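Local coordinates for hypothetical protein (Giardia lamblia, PDB 3I3F), which is of unknown function but belongs to the YjgF-like (endoribonuclease L-PSP) family, is assembled as a trimer and binds pentanoic acid in the crystal, at residues V39-D48 with Q63-L72; S77-F88 with L130-K141. All blocks are in the same frame, centred on the assembly; numbering follows the deposited sequence.

Interaction 1 of 2, residues V39-D48 with Q63-L72. With LEA (pentanoic acid), chain F.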
loop_
_atom_site.group_PDB
_atom_site.type_symbol
_atom_site.label_atom_id
_atom_site.label_comp_id
_atom_site.label_asym_id
_atom_site.label_seq_id
_atom_site.Cartn_x
_atom_site.Cartn_y
_atom_site.Cartn_z
ATOM N N VAL A 39 11.877 8.644 2.256
ATOM C CA VAL A 39 12.444 7.460 1.620
ATOM C C VAL A 39 11.356 6.408 1.429
ATOM O O VAL A 39 10.580 6.138 2.349
ATOM C CB VAL A 39 13.577 6.858 2.473
ATOM C CG1 VAL A 39 14.257 5.708 1.731
ATOM C CG2 VAL A 39 14.593 7.931 2.850
ATOM N N TYR A 40 11.298 5.843 0.225
ATOM C CA TYR A 40 10.397 4.742 -0.107
ATOM C C TYR A 40 11.247 3.543 -0.497
ATOM O O TYR A 40 12.294 3.706 -1.120
ATOM C CB TYR A 40 9.496 5.120 -1.286
ATOM C CG TYR A 40 8.507 6.219 -0.978
ATOM C CD1 TYR A 40 7.170 5.928 -0.740
ATOM C CD2 TYR A 40 8.912 7.550 -0.919
ATOM C CE1 TYR A 40 6.257 6.932 -0.452
ATOM C CE2 TYR A 40 8.006 8.563 -0.627
ATOM C CZ TYR A 40 6.680 8.244 -0.397
ATOM O OH TYR A 40 5.767 9.233 -0.110
ATOM N N LEU A 41 10.805 2.342 -0.133
ATOM C CA LEU A 41 11.510 1.120 -0.520
ATOM C C LEU A 41 10.647 0.229 -1.402
ATOM O O LEU A 41 9.432 0.136 -1.215
ATOM C CB LEU A 41 11.934 0.313 0.708
ATOM C CG LEU A 41 12.825 0.982 1.755
ATOM C CD1 LEU A 41 13.220 -0.039 2.809
ATOM C CD2 LEU A 41 14.067 1.594 1.131
ATOM N N GLY A 42 11.289 -0.445 -2.352
ATOM C CA GLY A 42 10.650 -1.542 -3.066
ATOM C C GLY A 42 10.470 -2.720 -2.127
ATOM O O GLY A 42 10.999 -2.721 -1.009
ATOM N N GLY A 43 9.725 -3.723 -2.573
ATOM C CA GLY A 43 9.460 -4.900 -1.751
ATOM C C GLY A 43 10.738 -5.529 -1.233
ATOM O O GLY A 43 11.714 -5.664 -1.977
ATOM N N SER A 44 10.738 -5.881 0.052
ATOM C CA SER A 44 11.886 -6.518 0.692
ATOM C C SER A 44 11.538 -7.949 1.074
ATOM O O SER A 44 10.447 -8.214 1.586
ATOM C CB SER A 44 12.307 -5.735 1.934
ATOM O OG SER A 44 12.735 -4.430 1.587
ATOM N N VAL A 45 12.472 -8.861 0.827
ATOM C CA VAL A 45 12.276 -10.280 1.086
ATOM C C VAL A 45 13.548 -10.867 1.687
ATOM O O VAL A 45 14.585 -10.197 1.740
ATOM C CB VAL A 45 11.891 -11.026 -0.211
ATOM C CG1 VAL A 45 10.544 -10.522 -0.730
ATOM C CG2 VAL A 45 12.978 -10.863 -1.268
ATOM N N GLY A 46 13.465 -12.116 2.137
ATOM C CA GLY A 46 14.551 -12.746 2.887
ATOM C C GLY A 46 15.666 -13.329 2.039
ATOM O O GLY A 46 16.078 -14.470 2.251
ATOM N N ILE A 47 16.163 -12.536 1.092
ATOM C CA ILE A 47 17.239 -12.938 0.192
ATOM C C ILE A 47 18.470 -12.098 0.512
ATOM O O ILE A 47 18.372 -10.876 0.646
ATOM C CB ILE A 47 16.821 -12.737 -1.281
ATOM C CG1 ILE A 47 15.645 -13.659 -1.621
ATOM C CG2 ILE A 47 17.997 -13.000 -2.220
ATOM C CD1 ILE A 47 15.037 -13.416 -2.986
ATOM N N ASP A 48 19.624 -12.752 0.651
ATOM C CA ASP A 48 20.863 -12.045 0.989
ATOM C C ASP A 48 21.537 -11.510 -0.277
ATOM O O ASP A 48 21.041 -11.724 -1.385
ATOM C CB ASP A 48 21.807 -12.925 1.834
ATOM C CG ASP A 48 22.278 -14.179 1.112
ATOM O OD1 ASP A 48 22.365 -14.183 -0.131
ATOM O OD2 ASP A 48 22.574 -15.173 1.813
ATOM N N GLN A 63 16.456 -11.625 7.649
ATOM C CA GLN A 63 17.119 -11.113 6.450
ATOM C C GLN A 63 16.339 -9.951 5.825
ATOM O O GLN A 63 16.939 -8.980 5.366
ATOM C CB GLN A 63 17.324 -12.233 5.424
ATOM C CG GLN A 63 18.115 -11.815 4.187
ATOM C CD GLN A 63 19.551 -11.457 4.511
ATOM O OE1 GLN A 63 20.302 -12.285 5.025
ATOM N NE2 GLN A 63 19.941 -10.223 4.213
ATOM N N THR A 64 15.012 -10.055 5.816
ATOM C CA THR A 64 14.160 -8.996 5.273
ATOM C C THR A 64 14.379 -7.670 5.997
ATOM O O THR A 64 14.559 -6.635 5.358
ATOM C CB THR A 64 12.668 -9.381 5.341
ATOM O OG1 THR A 64 12.432 -10.520 4.506
ATOM C CG2 THR A 64 11.783 -8.229 4.872
ATOM N N PHE A 65 14.378 -7.701 7.325
ATOM C CA PHE A 65 14.549 -6.469 8.088
ATOM C C PHE A 65 15.991 -5.969 8.102
ATOM O O PHE A 65 16.221 -4.769 8.225
ATOM C CB PHE A 65 13.960 -6.605 9.493
ATOM C CG PHE A 65 12.461 -6.535 9.505
ATOM C CD1 PHE A 65 11.817 -5.329 9.258
ATOM C CD2 PHE A 65 11.693 -7.671 9.710
ATOM C CE1 PHE A 65 10.435 -5.251 9.242
ATOM C CE2 PHE A 65 10.306 -7.600 9.697
ATOM C CZ PHE A 65 9.678 -6.388 9.456
ATOM N N ASP A 66 16.954 -6.876 7.944
ATOM C CA ASP A 66 18.346 -6.471 7.736
ATOM C C ASP A 66 18.481 -5.704 6.416
ATOM O O ASP A 66 19.136 -4.665 6.367
ATOM C CB ASP A 66 19.283 -7.684 7.743
ATOM C CG ASP A 66 20.749 -7.289 7.833
ATOM O OD1 ASP A 66 21.105 -6.511 8.744
ATOM O OD2 ASP A 66 21.545 -7.770 7.000
ATOM N N ASN A 67 17.853 -6.220 5.359
ATOM C CA ASN A 67 17.812 -5.528 4.066
ATOM C C ASN A 67 17.196 -4.135 4.185
ATOM O O ASN A 67 17.743 -3.159 3.671
ATOM C CB ASN A 67 17.021 -6.341 3.031
ATOM C CG ASN A 67 17.733 -7.615 2.604
ATOM O OD1 ASN A 67 18.917 -7.812 2.879
ATOM N ND2 ASN A 67 17.007 -8.486 1.914
ATOM N N ILE A 68 16.060 -4.050 4.873
ATOM C CA ILE A 68 15.378 -2.776 5.092
ATOM C C ILE A 68 16.259 -1.800 5.872
ATOM O O ILE A 68 16.382 -0.636 5.493
ATOM C CB ILE A 68 14.030 -2.977 5.824
ATOM C CG1 ILE A 68 13.026 -3.667 4.896
ATOM C CG2 ILE A 68 13.462 -1.644 6.295
ATOM C CD1 ILE A 68 11.803 -4.205 5.599
ATOM N N ARG A 69 16.884 -2.278 6.946
ATOM C CA ARG A 69 17.778 -1.442 7.751
ATOM C C ARG A 69 18.921 -0.876 6.907
ATOM O O ARG A 69 19.195 0.323 6.950
ATOM C CB ARG A 69 18.352 -2.238 8.928
ATOM C CG ARG A 69 19.237 -1.416 9.870
ATOM C CD ARG A 69 19.935 -2.283 10.912
ATOM N NE ARG A 69 20.817 -3.282 10.307
ATOM C CZ ARG A 69 22.031 -3.040 9.810
ATOM N NH1 ARG A 69 22.553 -1.815 9.829
ATOM N NH2 ARG A 69 22.736 -4.037 9.285
ATOM N N LYS A 70 19.582 -1.742 6.145
ATOM C CA LYS A 70 20.711 -1.326 5.313
ATOM C C LYS A 70 20.291 -0.323 4.239
ATOM O O LYS A 70 20.979 0.671 4.016
ATOM C CB LYS A 70 21.389 -2.537 4.670
ATOM C CG LYS A 70 22.175 -3.391 5.651
ATOM C CD LYS A 70 22.850 -4.551 4.948
ATOM C CE LYS A 70 23.549 -5.469 5.934
ATOM N NZ LYS A 70 23.908 -6.777 5.317
ATOM N N CYS A 71 19.164 -0.579 3.580
ATOM C CA CYS A 71 18.654 0.344 2.566
ATOM C C CYS A 71 18.358 1.719 3.158
ATOM O O CYS A 71 18.755 2.739 2.594
ATOM C CB CYS A 71 17.393 -0.209 1.900
ATOM S SG CYS A 71 17.696 -1.557 0.747
ATOM N N LEU A 72 17.662 1.746 4.293
ATOM C CA LEU A 72 17.294 3.010 4.926
ATOM C C LEU A 72 18.518 3.801 5.388
ATOM O O LEU A 72 18.583 5.010 5.184
ATOM C CB LEU A 72 16.329 2.781 6.096
ATOM C CG LEU A 72 14.927 2.315 5.692
ATOM C CD1 LEU A 72 14.083 2.010 6.917
ATOM C CD2 LEU A 72 14.242 3.359 4.823
HETATM C C2 LEA F . 8.259 -7.548 -7.468
HETATM O O2 LEA F . 7.723 -6.424 -7.349
HETATM C C3 LEA F . 9.295 -8.014 -6.469
HETATM C C4 LEA F . 9.435 -7.047 -5.294
HETATM C C5 LEA F . 10.482 -7.485 -4.269
HETATM C C6 LEA F . 10.920 -8.928 -4.413
HETATM O O1 LEA F . 7.977 -8.324 -8.404
HETATM O O HOH W 1 14.939 -8.036 -0.571
HETATM O O HOH W 2 15.045 -7.036 0.332
HETATM O O HOH W 3 20.179 -8.715 0.381
#
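Leu-41 and Leu-72 lie at the centre of the apolar part of this contact. Their side chains meet at about a right angle, with Leu-41 CD1 4.1 Å from Leu-72 CD2. The two branches of Leu-41 divide the work: CD1 reaches Ile-68 CG2 at 3.8 Å, and CD2 rests against Cys-71 CB at 3.9 Å. Val-39 CG1 comes within 3.9 Å of Leu-72 CD2. Further along, the Thr-64 methyl CG2 lies against Ser-44 CB.

The packing joins strand 38-41 to helix 56-74, which packs on one face of the sheet of the YjgF-like fold. The axes of strand 39-41 and helix 63-72 are roughly antiparallel (148°) and 9.9 Å apart. Val-133 of the neighbouring strand touches Thr-64 and Ile-68 on the same helix.

The polar part grips the loop after the strand. Asn-67 ND2 donates to Ile-47 O at 3.0 Å in a nearly straight bond (169°). The acceptor lies in the plane of the Asn-67 amide. Gln-63 NE2 donates to Asn-67 OD1 at 2.9 Å, which limits rotation of that amide. A bend at chi2 (66°) brings the Gln-63 chain against Gly-46, with CG 3.6 Å from Gly-46 C. Gly-46 centres an inverse gamma turn.

Pentanoic acid contacts Gly-43 and Val-45 and is hydrogen-bonded to Gln-126 and to Arg-118 of the second subunit.

Interaction 2 of 2, residues S77-F88 with L130-K141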
loop_
_atom_site.group_PDB
_atom_site.type_symbol
_atom_site.label_atom_id
_atom_site.label_comp_id
_atom_site.label_asym_id
_atom_site.label_seq_id
_atom_site.Cartn_x
_atom_site.Cartn_y
_atom_site.Cartn_z
ATOM N N SER A 77 18.512 7.472 6.372
ATOM C CA SER A 77 17.351 7.220 7.217
ATOM C C SER A 77 17.710 6.101 8.199
ATOM O O SER A 77 18.883 5.897 8.511
ATOM C CB SER A 77 16.146 6.840 6.345
ATOM O OG SER A 77 14.949 6.758 7.102
ATOM N N GLY A 78 16.711 5.379 8.689
ATOM C CA GLY A 78 16.956 4.260 9.592
ATOM C C GLY A 78 15.652 3.633 10.031
ATOM O O GLY A 78 14.584 4.177 9.761
ATOM N N LEU A 79 15.741 2.496 10.716
ATOM C CA LEU A 79 14.551 1.787 11.195
ATOM C C LEU A 79 13.672 2.664 12.084
ATOM O O LEU A 79 12.446 2.607 12.000
ATOM C CB LEU A 79 14.943 0.519 11.963
ATOM C CG LEU A 79 15.575 -0.608 11.146
ATOM C CD1 LEU A 79 16.139 -1.681 12.073
ATOM C CD2 LEU A 79 14.568 -1.210 10.176
ATOM N N ASP A 80 14.307 3.475 12.928
ATOM C CA ASP A 80 13.587 4.374 13.840
ATOM C C ASP A 80 12.939 5.578 13.142
ATOM O O ASP A 80 12.230 6.353 13.785
ATOM C CB ASP A 80 14.498 4.842 14.991
ATOM C CG ASP A 80 15.784 5.493 14.514
ATOM O OD1 ASP A 80 16.292 5.121 13.435
ATOM O OD2 ASP A 80 16.300 6.373 15.236
ATOM N N TYR A 81 13.171 5.729 11.838
ATOM C CA TYR A 81 12.548 6.795 11.051
ATOM C C TYR A 81 11.417 6.292 10.147
ATOM O O TYR A 81 10.806 7.080 9.427
ATOM C CB TYR A 81 13.603 7.525 10.219
ATOM C CG TYR A 81 14.552 8.338 11.060
ATOM C CD1 TYR A 81 14.336 9.697 11.272
ATOM C CD2 TYR A 81 15.655 7.747 11.663
ATOM C CE1 TYR A 81 15.205 10.449 12.055
ATOM C CE2 TYR A 81 16.530 8.486 12.448
ATOM C CZ TYR A 81 16.298 9.835 12.641
ATOM O OH TYR A 81 17.169 10.565 13.418
ATOM N N ILE A 82 11.133 4.991 10.195
ATOM C CA ILE A 82 10.022 4.425 9.434
ATOM C C ILE A 82 8.701 4.951 9.988
ATOM O O ILE A 82 8.470 4.913 11.198
ATOM C CB ILE A 82 10.014 2.882 9.481
ATOM C CG1 ILE A 82 11.231 2.317 8.748
ATOM C CG2 ILE A 82 8.735 2.331 8.851
ATOM C CD1 ILE A 82 11.409 0.826 8.935
ATOM N N VAL A 83 7.858 5.452 9.086
ATOM C CA VAL A 83 6.532 5.971 9.415
ATOM C C VAL A 83 5.479 4.873 9.264
ATOM O O VAL A 83 4.584 4.722 10.100
ATOM C CB VAL A 83 6.162 7.131 8.463
ATOM C CG1 VAL A 83 4.728 7.594 8.691
ATOM C CG2 VAL A 83 7.144 8.287 8.622
ATOM N N SER A 84 5.592 4.111 8.178
ATOM C CA SER A 84 4.603 3.102 7.831
ATOM C C SER A 84 5.234 1.965 7.031
ATOM O O SER A 84 6.212 2.173 6.311
ATOM C CB SER A 84 3.480 3.752 7.017
ATOM O OG SER A 84 2.444 2.832 6.721
ATOM N N LEU A 85 4.680 0.765 7.185
ATOM C CA LEU A 85 5.050 -0.382 6.357
ATOM C C LEU A 85 3.879 -1.357 6.280
ATOM O O LEU A 85 2.951 -1.285 7.086
ATOM C CB LEU A 85 6.315 -1.072 6.890
ATOM C CG LEU A 85 6.306 -1.682 8.295
ATOM C CD1 LEU A 85 5.563 -3.007 8.320
ATOM C CD2 LEU A 85 7.733 -1.874 8.785
ATOM N N ASN A 86 3.911 -2.238 5.285
ATOM C CA ASN A 86 2.905 -3.285 5.124
ATOM C C ASN A 86 3.596 -4.637 5.134
ATOM O O ASN A 86 4.707 -4.772 4.619
ATOM C CB ASN A 86 2.173 -3.171 3.783
ATOM C CG ASN A 86 1.392 -1.875 3.606
ATOM O OD1 ASN A 86 0.885 -1.621 2.512
ATOM N ND2 ASN A 86 1.277 -1.068 4.654
ATOM N N ILE A 87 2.925 -5.641 5.685
ATOM C CA ILE A 87 3.446 -7.000 5.698
ATOM C C ILE A 87 2.515 -7.919 4.918
ATOM O O ILE A 87 1.302 -7.914 5.138
ATOM C CB ILE A 87 3.578 -7.534 7.133
ATOM C CG1 ILE A 87 4.537 -6.658 7.945
ATOM C CG2 ILE A 87 4.070 -8.981 7.126
ATOM C CD1 ILE A 87 4.226 -6.640 9.408
ATOM N N PHE A 88 3.090 -8.686 3.998
ATOM C CA PHE A 88 2.396 -9.800 3.368
ATOM C C PHE A 88 3.037 -11.083 3.876
ATOM O O PHE A 88 4.227 -11.311 3.663
ATOM C CB PHE A 88 2.506 -9.741 1.840
ATOM C CG PHE A 88 1.645 -8.683 1.201
ATOM C CD1 PHE A 88 0.262 -8.717 1.336
ATOM C CD2 PHE A 88 2.214 -7.672 0.437
ATOM C CE1 PHE A 88 -0.539 -7.747 0.739
ATOM C CE2 PHE A 88 1.420 -6.702 -0.165
ATOM C CZ PHE A 88 0.043 -6.740 -0.012
ATOM N N LEU A 130 8.119 -16.630 2.143
ATOM C CA LEU A 130 7.217 -16.824 3.281
ATOM C C LEU A 130 6.731 -15.497 3.859
ATOM O O LEU A 130 5.699 -15.449 4.528
ATOM C CB LEU A 130 7.920 -17.632 4.375
ATOM C CG LEU A 130 8.430 -19.011 3.944
ATOM C CD1 LEU A 130 9.241 -19.650 5.060
ATOM C CD2 LEU A 130 7.276 -19.914 3.533
ATOM N N VAL A 131 7.490 -14.432 3.607
ATOM C CA VAL A 131 7.163 -13.099 4.090
ATOM C C VAL A 131 7.691 -12.061 3.105
ATOM O O VAL A 131 8.717 -12.270 2.450
ATOM C CB VAL A 131 7.768 -12.842 5.497
ATOM C CG1 VAL A 131 9.276 -13.070 5.489
ATOM C CG2 VAL A 131 7.437 -11.434 5.985
ATOM N N GLU A 132 6.972 -10.953 2.990
ATOM C CA GLU A 132 7.421 -9.823 2.191
ATOM C C GLU A 132 6.953 -8.543 2.861
ATOM O O GLU A 132 5.799 -8.444 3.278
ATOM C CB GLU A 132 6.871 -9.910 0.768
ATOM C CG GLU A 132 7.396 -8.813 -0.151
ATOM C CD GLU A 132 7.056 -9.026 -1.611
ATOM O OE1 GLU A 132 6.531 -10.106 -1.966
ATOM O OE2 GLU A 132 7.326 -8.102 -2.410
ATOM N N VAL A 133 7.857 -7.579 2.983
ATOM C CA VAL A 133 7.539 -6.292 3.589
ATOM C C VAL A 133 7.577 -5.230 2.499
ATOM O O VAL A 133 8.584 -5.079 1.801
ATOM C CB VAL A 133 8.509 -5.952 4.733
ATOM C CG1 VAL A 133 8.211 -4.571 5.298
ATOM C CG2 VAL A 133 8.414 -7.009 5.825
ATOM N N VAL A 134 6.468 -4.511 2.348
ATOM C CA VAL A 134 6.287 -3.577 1.244
ATOM C C VAL A 134 5.808 -2.224 1.752
ATOM O O VAL A 134 5.429 -2.084 2.917
ATOM C CB VAL A 134 5.281 -4.127 0.201
ATOM C CG1 VAL A 134 5.693 -5.523 -0.262
ATOM C CG2 VAL A 134 3.867 -4.151 0.765
ATOM N N ASN A 135 5.841 -1.229 0.871
ATOM C CA ASN A 135 5.386 0.125 1.192
ATOM C C ASN A 135 6.041 0.706 2.446
ATOM O O ASN A 135 5.394 1.406 3.228
ATOM C CB ASN A 135 3.856 0.162 1.306
ATOM C CG ASN A 135 3.171 -0.125 -0.012
ATOM O OD1 ASN A 135 3.630 0.312 -1.065
ATOM N ND2 ASN A 135 2.070 -0.864 0.037
ATOM N N VAL A 136 7.329 0.424 2.629
ATOM C CA VAL A 136 8.089 1.056 3.698
ATOM C C VAL A 136 8.269 2.520 3.329
ATOM O O VAL A 136 8.804 2.833 2.263
ATOM C CB VAL A 136 9.467 0.403 3.906
ATOM C CG1 VAL A 136 10.305 1.217 4.890
ATOM C CG2 VAL A 136 9.303 -1.024 4.397
ATOM N N VAL A 137 7.787 3.399 4.202
ATOM C CA VAL A 137 7.917 4.841 4.042
ATOM C C VAL A 137 8.614 5.373 5.289
ATOM O O VAL A 137 8.193 5.084 6.412
ATOM C CB VAL A 137 6.537 5.513 3.887
ATOM C CG1 VAL A 137 6.685 7.020 3.679
ATOM C CG2 VAL A 137 5.768 4.883 2.728
ATOM N N ALA A 138 9.685 6.136 5.091
ATOM C CA ALA A 138 10.498 6.637 6.196
ATOM C C ALA A 138 10.939 8.072 5.947
ATOM O O ALA A 138 11.056 8.504 4.803
ATOM C CB ALA A 138 11.715 5.747 6.391
ATOM N N ALA A 139 11.174 8.804 7.031
ATOM C CA ALA A 139 11.728 10.152 6.954
ATOM C C ALA A 139 13.249 10.081 6.905
ATOM O O ALA A 139 13.854 9.176 7.477
ATOM C CB ALA A 139 11.279 10.974 8.155
ATOM N N GLN A 140 13.867 11.035 6.216
ATOM C CA GLN A 140 15.322 11.176 6.253
ATOM C C GLN A 140 15.748 11.896 7.530
ATOM O O GLN A 140 14.951 12.602 8.154
ATOM C CB GLN A 140 15.834 11.940 5.030
ATOM C CG GLN A 140 15.930 11.098 3.772
ATOM C CD GLN A 140 16.686 11.801 2.660
ATOM O OE1 GLN A 140 16.401 12.953 2.334
ATOM N NE2 GLN A 140 17.652 11.108 2.070
ATOM N N LYS A 141 17.009 11.707 7.906
ATOM C CA LYS A 141 17.593 12.380 9.066
ATOM C C LYS A 141 17.948 13.826 8.733
ATOM O O LYS A 141 18.001 14.221 7.567
ATOM C CB LYS A 141 18.848 11.643 9.533
ATOM C CG LYS A 141 18.593 10.205 9.938
ATOM C CD LYS A 141 19.811 9.563 10.585
ATOM C CE LYS A 141 20.922 9.321 9.578
ATOM N NZ LYS A 141 22.012 8.475 10.139
ATOM O OXT LYS A 141 18.195 14.636 9.627
HETATM O O HOH W 4 21.766 6.849 7.655
HETATM O O HOH W 5 20.273 5.789 10.975
HETATM O O HOH W 6 2.988 2.004 4.232
#
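Leu-85 and Val-136 meet near the middle of this antiparallel strand pair, with Leu-85 CB 3.9 Å from Val-136 CG2. The other branch of Val-136, CG1, lies 4.1 Å from Ile-82 CG1. Phe-88 and Val-134 pack on the other face. Their side chains cross at about a right angle, and Phe-88 CE2 is 3.7 Å from Val-134 CG2.

Backbone hydrogen bonds run along the pair. They pass through a classic beta bulge, where Val-83 N and Ser-84 N both donate to Val-137 O. A second register shift follows at Asn-135.

Asn-86 CG lies anti to its carbonyl carbon (chi1 -62°), which brings the amide to Asn-135. Asn-135 ND2 donates to Asn-86 OD1 at 2.8 Å, almost straight (171°), with the two amide planes 84° apart. That oxygen also accepts from Asn-135 ND2 of the third subunit, so the asparagines link the trimer.

At the outer end, Ser-77 OG donates to Ala-139 O at 2.7 Å. Lys-141 lays CG over one face of the Tyr-81 ring, a CH-pi contact 3.9 Å from CG to the ring centroid.

Strand 117-123 flanks strand 82-90 on its far edge. Helix 95-108 covers Leu-85, Ile-87 and Val-131, and helix 56-74 covers Ile-82 and Val-133.

Overall arrangement
Interaction 1 comes first along the chain. It closes the connection between strand 38-41 and helix 56-74. Interaction 2 opens at Ser-77, shortly after the helix segment ends, and closes a longer loop, which holds helix 95-108 and strand 117-123. The two contacts are in series and neither nest nor cross. Strand 131-139 is last in sequence but lies between strands 38-41 and 82-90 in the sheet, so it joins the N-terminal strands to the strands that follow helix 56-74. Val-39 N and Ala-138 O make a probable hydrogen bond there. Leu-72 also packs on Ile-82, which ties the helix to interaction 2. Both contacts touch the second subunit.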